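Local coordinates for uncharacterized protein (Bacteroides ovatus, PDB 4FXT) that is of unknown function, a member of the DUF3823 family with an N-terminal domain of the transthyretin clan and a C-terminal domain of the E-set clan, at residues Y46-Q49 / D50-S54; G137-D141 / E142-E146; E73-S76 / N77-I80. One frame throughout, in Å; residues are numbered along the deposited sequence.

Interaction 1: Y46-Q49 / D50-S54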
loop_
_atom_site.group_PDB
_atom_site.type_symbol
_atom_site.label_atom_id
_atom_site.label_comp_id
_atom_site.label_asym_id
_atom_site.label_seq_id
_atom_site.Cartn_x
_atom_site.Cartn_y
_atom_site.Cartn_z
ATOM N N TYR A 46 11.288 2.935 -6.849
ATOM C CA TYR A 46 10.085 2.175 -7.063
ATOM C C TYR A 46 9.727 1.339 -5.815
ATOM O O TYR A 46 10.505 0.509 -5.314
ATOM C CB TYR A 46 10.263 1.291 -8.293
ATOM C CG TYR A 46 10.649 2.076 -9.535
ATOM C CD1 TYR A 46 9.712 2.861 -10.210
ATOM C CD2 TYR A 46 11.938 1.987 -10.073
ATOM C CE1 TYR A 46 10.043 3.538 -11.387
ATOM C CE2 TYR A 46 12.285 2.680 -11.241
ATOM C CZ TYR A 46 11.328 3.446 -11.898
ATOM O OH TYR A 46 11.628 4.158 -13.033
ATOM N N ILE A 47 8.527 1.609 -5.296
ATOM C CA ILE A 47 7.985 1.012 -4.076
ATOM C C ILE A 47 7.169 -0.210 -4.444
ATOM O O ILE A 47 6.249 -0.117 -5.282
ATOM C CB ILE A 47 7.129 2.064 -3.306
ATOM C CG1 ILE A 47 7.838 3.446 -3.226
ATOM C CG2 ILE A 47 6.645 1.548 -1.928
ATOM C CD1 ILE A 47 6.968 4.562 -2.786
ATOM N N ALA A 48 7.507 -1.349 -3.781
ATOM C CA ALA A 48 6.860 -2.647 -3.882
ATOM C C ALA A 48 5.482 -2.598 -3.212
ATOM O O ALA A 48 5.192 -1.645 -2.470
ATOM C CB ALA A 48 7.741 -3.724 -3.248
ATOM N N GLN A 49 4.605 -3.600 -3.498
ATOM C CA GLN A 49 3.215 -3.612 -2.982
ATOM C C GLN A 49 3.145 -3.691 -1.418
ATOM O O GLN A 49 2.102 -3.351 -0.846
ATOM C CB GLN A 49 2.415 -4.768 -3.567
ATOM C CG GLN A 49 3.007 -6.122 -3.259
ATOM C CD GLN A 49 1.960 -7.005 -2.650
ATOM O OE1 GLN A 49 0.748 -7.008 -3.048
ATOM N NE2 GLN A 49 2.436 -7.801 -1.682
ATOM N N ASP A 50 4.234 -4.120 -0.740
ATOM C CA ASP A 50 4.232 -4.215 0.713
ATOM C C ASP A 50 4.778 -2.959 1.358
ATOM O O ASP A 50 5.110 -2.995 2.563
ATOM C CB ASP A 50 5.048 -5.428 1.191
ATOM C CG ASP A 50 6.503 -5.513 0.780
ATOM O OD1 ASP A 50 6.996 -4.569 0.101
ATOM O OD2 ASP A 50 7.139 -6.552 1.076
ATOM N N GLY A 51 4.905 -1.886 0.560
ATOM C CA GLY A 51 5.437 -0.599 0.991
ATOM C C GLY A 51 6.953 -0.487 1.059
ATOM O O GLY A 51 7.489 0.598 1.336
ATOM N N SER A 52 7.671 -1.578 0.791
ATOM C CA SER A 52 9.136 -1.517 0.881
ATOM C C SER A 52 9.765 -1.034 -0.455
ATOM O O SER A 52 9.111 -1.084 -1.497
ATOM C CB SER A 52 9.707 -2.878 1.272
ATOM O OG SER A 52 9.461 -3.812 0.240
ATOM N N TYR A 53 11.024 -0.570 -0.406
ATOM C CA TYR A 53 11.780 -0.165 -1.573
ATOM C C TYR A 53 13.266 -0.555 -1.414
ATOM O O TYR A 53 13.751 -0.765 -0.291
ATOM C CB TYR A 53 11.635 1.339 -1.789
ATOM C CG TYR A 53 12.428 2.162 -0.782
ATOM C CD1 TYR A 53 13.765 2.496 -1.020
ATOM C CD2 TYR A 53 11.849 2.592 0.415
ATOM C CE1 TYR A 53 14.504 3.221 -0.093
ATOM C CE2 TYR A 53 12.582 3.321 1.351
ATOM C CZ TYR A 53 13.914 3.622 1.095
ATOM O OH TYR A 53 14.655 4.351 1.990
ATOM N N SER A 54 13.988 -0.623 -2.547
ATOM C CA SER A 54 15.442 -0.879 -2.656
ATOM C C SER A 54 15.926 -0.217 -3.894
ATOM O O SER A 54 15.202 -0.248 -4.905
ATOM C CB SER A 54 15.792 -2.362 -2.654
ATOM O OG SER A 54 15.346 -2.994 -3.846
#
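Ala-48 and Gly-51 are joined across a type I beta turn that leads into strand 52-58 of the transthyretin-clan domain. Gly-51 N donates to Ala-48 O at 3.1 Å. A second backbone bond runs from Ala-48 N to Ser-52 O, 2.8 Å. Gln-49 and Asp-50 occupy the two central positions of the turn. The positive phi of Gly-51, 80°, suits a residue without a side chain.

The CG2 branch of Ile-47 lies against the Gly-51 carbonyl, with CG2 to Gly-51 O at 3.5 Å. Ala-48 CB lies 3.5 Å from Asp-50 OD1.

Further out, Ile-47 packs on Trp-72 and Phe-30, and Tyr-53 OH is hydrogen-bonded to Gln-90 O. Backbone bonds of Gly-51 with Ala-14 and of Tyr-53 with Gly-12 join 50-54 to strand 7-16.

Asp-50 is positioned by an Asx turn. Its CG sits between the backbone N and the carbonyl carbon, chi1 58°, which turns OD1 back toward Ser-52. Ser-52 N donates to Asp-50 OD1 at 3.1 Å, and Ser-52 OG donates to the same oxygen at 2.6 Å, both from one face of the carboxylate.

Interaction 2: G137-D141 / E142-E146. With EDO (1,2-ethanediol), chain O.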
loop_
_atom_site.group_PDB
_atom_site.type_symbol
_atom_site.label_atom_id
_atom_site.label_comp_id
_atom_site.label_asym_id
_atom_site.label_seq_id
_atom_site.Cartn_x
_atom_site.Cartn_y
_atom_site.Cartn_z
ATOM N N GLY A 137 -2.531 -14.456 -7.312
ATOM C CA GLY A 137 -1.167 -14.152 -6.910
ATOM C C GLY A 137 -0.994 -13.120 -5.817
ATOM O O GLY A 137 -1.882 -12.319 -5.566
ATOM N N ILE A 138 0.206 -13.094 -5.218
ATOM C CA ILE A 138 0.657 -12.211 -4.143
ATOM C C ILE A 138 0.357 -10.733 -4.552
ATOM O O ILE A 138 0.012 -9.956 -3.684
ATOM C CB ILE A 138 2.182 -12.471 -3.783
ATOM C CG1 ILE A 138 2.736 -11.589 -2.645
ATOM C CG2 ILE A 138 3.082 -12.443 -4.953
ATOM C CD1 ILE A 138 1.998 -11.697 -1.183
ATOM N N LEU A 139 0.351 -10.387 -5.830
ATOM C CA LEU A 139 -0.030 -9.040 -6.272
ATOM C C LEU A 139 -1.507 -8.982 -6.559
ATOM O O LEU A 139 -1.977 -9.489 -7.564
ATOM C CB LEU A 139 0.753 -8.593 -7.523
ATOM C CG LEU A 139 2.278 -8.615 -7.505
ATOM C CD1 LEU A 139 2.776 -7.909 -8.732
ATOM C CD2 LEU A 139 2.848 -7.896 -6.300
ATOM N N THR A 140 -2.249 -8.375 -5.667
ATOM C CA THR A 140 -3.712 -8.204 -5.770
ATOM C C THR A 140 -3.983 -6.734 -5.470
ATOM O O THR A 140 -3.396 -6.158 -4.541
ATOM C CB THR A 140 -4.430 -9.198 -4.834
ATOM O OG1 THR A 140 -4.073 -10.521 -5.202
ATOM C CG2 THR A 140 -5.919 -9.088 -4.897
ATOM N N ASP A 141 -4.801 -6.110 -6.307
ATOM C CA ASP A 141 -5.146 -4.694 -6.186
ATOM C C ASP A 141 -6.401 -4.403 -7.012
ATOM O O ASP A 141 -7.057 -5.320 -7.496
ATOM C CB ASP A 141 -3.963 -3.819 -6.614
ATOM C CG ASP A 141 -3.308 -4.247 -7.922
ATOM O OD1 ASP A 141 -3.905 -3.995 -8.990
ATOM O OD2 ASP A 141 -2.133 -4.728 -7.876
ATOM N N GLU A 142 -6.770 -3.133 -7.126
ATOM C CA GLU A 142 -7.966 -2.727 -7.856
ATOM C C GLU A 142 -7.811 -3.068 -9.379
ATOM O O GLU A 142 -8.821 -3.295 -10.031
ATOM C CB GLU A 142 -8.207 -1.216 -7.615
ATOM C CG GLU A 142 -9.562 -0.711 -8.055
ATOM C CD GLU A 142 -9.791 -0.443 -9.524
ATOM O OE1 GLU A 142 -8.815 -0.115 -10.233
ATOM O OE2 GLU A 142 -10.966 -0.486 -9.949
ATOM N N LYS A 143 -6.560 -3.144 -9.931
ATOM C CA LYS A 143 -6.347 -3.425 -11.356
ATOM C C LYS A 143 -6.189 -4.945 -11.592
ATOM O O LYS A 143 -6.756 -5.445 -12.558
ATOM C CB LYS A 143 -5.131 -2.655 -11.906
ATOM C CG LYS A 143 -5.260 -1.112 -11.885
ATOM C CD LYS A 143 -6.452 -0.547 -12.691
ATOM C CE LYS A 143 -6.613 0.947 -12.525
ATOM N NZ LYS A 143 -7.833 1.461 -13.199
ATOM N N GLN A 144 -5.421 -5.668 -10.745
ATOM C CA GLN A 144 -5.216 -7.120 -10.810
ATOM C C GLN A 144 -6.024 -7.802 -9.756
ATOM O O GLN A 144 -5.678 -7.734 -8.565
ATOM C CB GLN A 144 -3.750 -7.514 -10.651
ATOM C CG GLN A 144 -2.784 -7.236 -11.779
ATOM C CD GLN A 144 -1.466 -7.807 -11.300
ATOM O OE1 GLN A 144 -0.813 -7.239 -10.401
ATOM N NE2 GLN A 144 -1.118 -9.015 -11.776
ATOM N N LYS A 145 -7.116 -8.442 -10.171
ATOM C CA LYS A 145 -8.066 -9.084 -9.253
ATOM C C LYS A 145 -8.860 -10.141 -9.971
ATOM O O LYS A 145 -9.087 -10.031 -11.184
ATOM C CB LYS A 145 -9.024 -8.027 -8.648
ATOM C CG LYS A 145 -9.661 -7.205 -9.770
ATOM C CD LYS A 145 -10.534 -6.100 -9.383
ATOM C CE LYS A 145 -10.791 -5.187 -10.582
ATOM N NZ LYS A 145 -11.466 -5.847 -11.722
ATOM N N GLU A 146 -9.310 -11.156 -9.209
ATOM C CA GLU A 146 -10.148 -12.239 -9.732
ATOM C C GLU A 146 -11.608 -11.958 -9.317
ATOM O O GLU A 146 -12.550 -12.413 -9.967
ATOM C CB GLU A 146 -9.639 -13.609 -9.241
ATOM C CG GLU A 146 -9.888 -14.714 -10.246
ATOM C CD GLU A 146 -9.104 -14.565 -11.529
ATOM O OE1 GLU A 146 -7.995 -13.975 -11.501
ATOM O OE2 GLU A 146 -9.593 -15.072 -12.565
HETATM C C1 EDO O . -4.212 -11.092 -9.078
HETATM O O1 EDO O . -3.034 -11.889 -8.876
HETATM C C2 EDO O . -5.169 -11.625 -10.197
HETATM O O2 EDO O . -5.827 -12.837 -9.839
#
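Asp-141 and Gln-144 close a tight local loop through hydrogen bonds in both directions. Asp-141 N donates to Gln-144 O at 2.9 Å, almost straight at 171°. In return, Asp-141 OD1 accepts two backbone N-H groups. Lys-143 N, in an Asx turn, comes to its anti lone pair at 2.9 Å, and Gln-144 N comes from above the carboxylate plane. Two bonds on one oxygen fix the rotation of the carboxylate. Within 137-141, Thr-140 OG1 donates to Gly-137 O at 2.9 Å.

Van der Waals contacts are fewer. Gln-144 leaves CB with CG beside the backbone N, chi1 -72°, and runs extended, which brings its amide to Leu-139; OE1 lies 3.5 Å from Leu-139 CB. The CB of Lys-145 rests at a similar distance from Asp-141 O.

A 1,2-ethanediol, probably from the crystallisation liquor, bridges the two ends. Its O1 takes a bond from Gly-137 N and gives one to Leu-139 O at 2.9 Å, while its O2 donates to Glu-146 OE1.

The loop links strands 127-135 and 147-150 of the E-set-clan domain. Thr-140 packs on Tyr-133 of strand 127-135 and Tyr-178 of strand 176-185. Arg-180 NH1, also on strand 176-185, is hydrogen-bonded to Thr-140 O.

Interaction 3: E73-S76 / N77-I80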
loop_
_atom_site.group_PDB
_atom_site.type_symbol
_atom_site.label_atom_id
_atom_site.label_comp_id
_atom_site.label_asym_id
_atom_site.label_seq_id
_atom_site.Cartn_x
_atom_site.Cartn_y
_atom_site.Cartn_z
ATOM N N GLU A 73 0.179 12.082 1.284
ATOM C CA GLU A 73 0.572 13.459 1.037
ATOM C C GLU A 73 1.934 13.501 0.379
ATOM O O GLU A 73 2.849 12.787 0.806
ATOM C CB GLU A 73 0.575 14.291 2.316
ATOM C CG GLU A 73 -0.793 14.575 2.891
ATOM C CD GLU A 73 -0.790 15.559 4.046
ATOM O OE1 GLU A 73 0.201 15.600 4.815
ATOM O OE2 GLU A 73 -1.792 16.299 4.172
ATOM N N ARG A 74 2.044 14.329 -0.667
ATOM C CA ARG A 74 3.251 14.488 -1.471
ATOM C C ARG A 74 3.700 15.974 -1.487
ATOM O O ARG A 74 3.585 16.629 -2.530
ATOM C CB ARG A 74 2.986 13.959 -2.901
ATOM C CG ARG A 74 2.755 12.445 -2.968
ATOM C CD ARG A 74 1.738 12.066 -4.027
ATOM N NE ARG A 74 0.384 12.444 -3.625
ATOM C CZ ARG A 74 -0.699 12.320 -4.383
ATOM N NH1 ARG A 74 -0.604 11.853 -5.620
ATOM N NH2 ARG A 74 -1.886 12.696 -3.922
ATOM N N PRO A 75 4.251 16.503 -0.352
ATOM C CA PRO A 75 4.717 17.902 -0.355
ATOM C C PRO A 75 6.029 18.066 -1.123
ATOM O O PRO A 75 6.957 17.257 -0.978
ATOM C CB PRO A 75 4.901 18.233 1.124
ATOM C CG PRO A 75 5.060 16.928 1.809
ATOM C CD PRO A 75 4.483 15.853 0.960
ATOM N N SER A 76 6.077 19.110 -1.965
ATOM C CA SER A 76 7.218 19.486 -2.804
ATOM C C SER A 76 8.375 20.014 -1.945
ATOM O O SER A 76 9.529 19.638 -2.132
ATOM C CB SER A 76 6.794 20.557 -3.818
ATOM O OG SER A 76 5.549 20.319 -4.456
ATOM N N ASN A 77 8.025 20.916 -1.004
ATOM C CA ASN A 77 8.858 21.645 -0.038
ATOM C C ASN A 77 9.578 20.708 0.957
ATOM O O ASN A 77 10.716 20.998 1.334
ATOM C CB ASN A 77 7.955 22.629 0.750
ATOM C CG ASN A 77 6.725 21.981 1.388
ATOM O OD1 ASN A 77 6.770 21.416 2.490
ATOM N ND2 ASN A 77 5.603 22.007 0.687
ATOM N N ASP A 78 8.904 19.619 1.406
ATOM C CA ASP A 78 9.432 18.682 2.399
ATOM C C ASP A 78 10.354 17.635 1.718
ATOM O O ASP A 78 9.905 16.829 0.892
ATOM C CB ASP A 78 8.278 17.992 3.169
ATOM C CG ASP A 78 8.678 17.080 4.326
ATOM O OD1 ASP A 78 9.841 17.171 4.788
ATOM O OD2 ASP A 78 7.806 16.322 4.817
ATOM N N THR A 79 11.652 17.684 2.087
ATOM C CA THR A 79 12.721 16.799 1.621
ATOM C C THR A 79 13.275 15.996 2.795
ATOM O O THR A 79 13.230 16.468 3.935
ATOM C CB THR A 79 13.858 17.584 0.923
ATOM O OG1 THR A 79 14.542 18.394 1.871
ATOM C CG2 THR A 79 13.384 18.436 -0.229
ATOM N N ILE A 80 13.822 14.803 2.510
ATOM C CA ILE A 80 14.424 13.935 3.515
ATOM C C ILE A 80 15.862 13.733 3.111
ATOM O O ILE A 80 16.132 13.205 2.033
ATOM C CB ILE A 80 13.648 12.598 3.712
ATOM C CG1 ILE A 80 12.278 12.866 4.352
ATOM C CG2 ILE A 80 14.442 11.628 4.596
ATOM C CD1 ILE A 80 11.389 11.691 4.511
#
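Pro-75 and Asp-78 end a beta turn that leads into strand 79-84, an outermost strand of the antiparallel sheet 43-46, 28-33, 60-68 and 79-84 in the transthyretin-clan domain. Ser-76 and Asn-77 hold the two central positions, and the CA atoms of Pro-75 and Asp-78 are 5.5 Å apart. The turn lies at the surface. It lacks the backbone hydrogen bond that often closes such a turn. No hydrogen bond joins 73-76 to 77-80, and the side chains touch by van der Waals contact.

The proline ring lies alongside the Asp-78 side chain, and the two point the same way. Pro-75 CG is 3.7 Å from Asp-78 CB, and Pro-75 CB is 4.0 Å from the same atom. The ring therefore meets the methylene of Asp-78.

Asn-77 also approaches the proline. Its CG stands between the backbone N and the carbonyl carbon, chi1 53°, which turns the amide back toward Pro-75. Asn-77 OD1 and ND2 each lie 3.9 Å from Pro-75 CB.

On the chain before the turn, Glu-73 OE1 is hydrogen-bonded to Thr-95 OG1. Arg-74 is hydrogen-bonded to Tyr-97 OH through NH2 and to Gly-68 O through NH1.

With its CG anti to the backbone N, chi1 -175°, Asp-78 carries its carboxylate beside the ring; OD2 is 4.1 Å from Pro-75 CG. That oxygen has its polar partner beyond the loop, in a salt bridge with Arg-66 NH1 on the adjoining strand 60-68.

The three contacts follow one another along the chain, and none nests in or crosses another. Interaction 1 comes first and closes the loop from strand 43-46 to strand 52-58. Interaction 3 is next and shapes the approach from strand 60-68 to strand 79-84. Its nearest atoms are about 8 Å from those of interaction 1, in the same domain. Interaction 2 is last and closes the loop between strands 127-135 and 147-150 of the C-terminal domain. Interactions 1 and 2 touch: Gln-49 CG packs on Leu-139 CD2 across the domain boundary. Interactions 2 and 3 lie on opposite sides of the chain's centre, with centres about 29 Å apart.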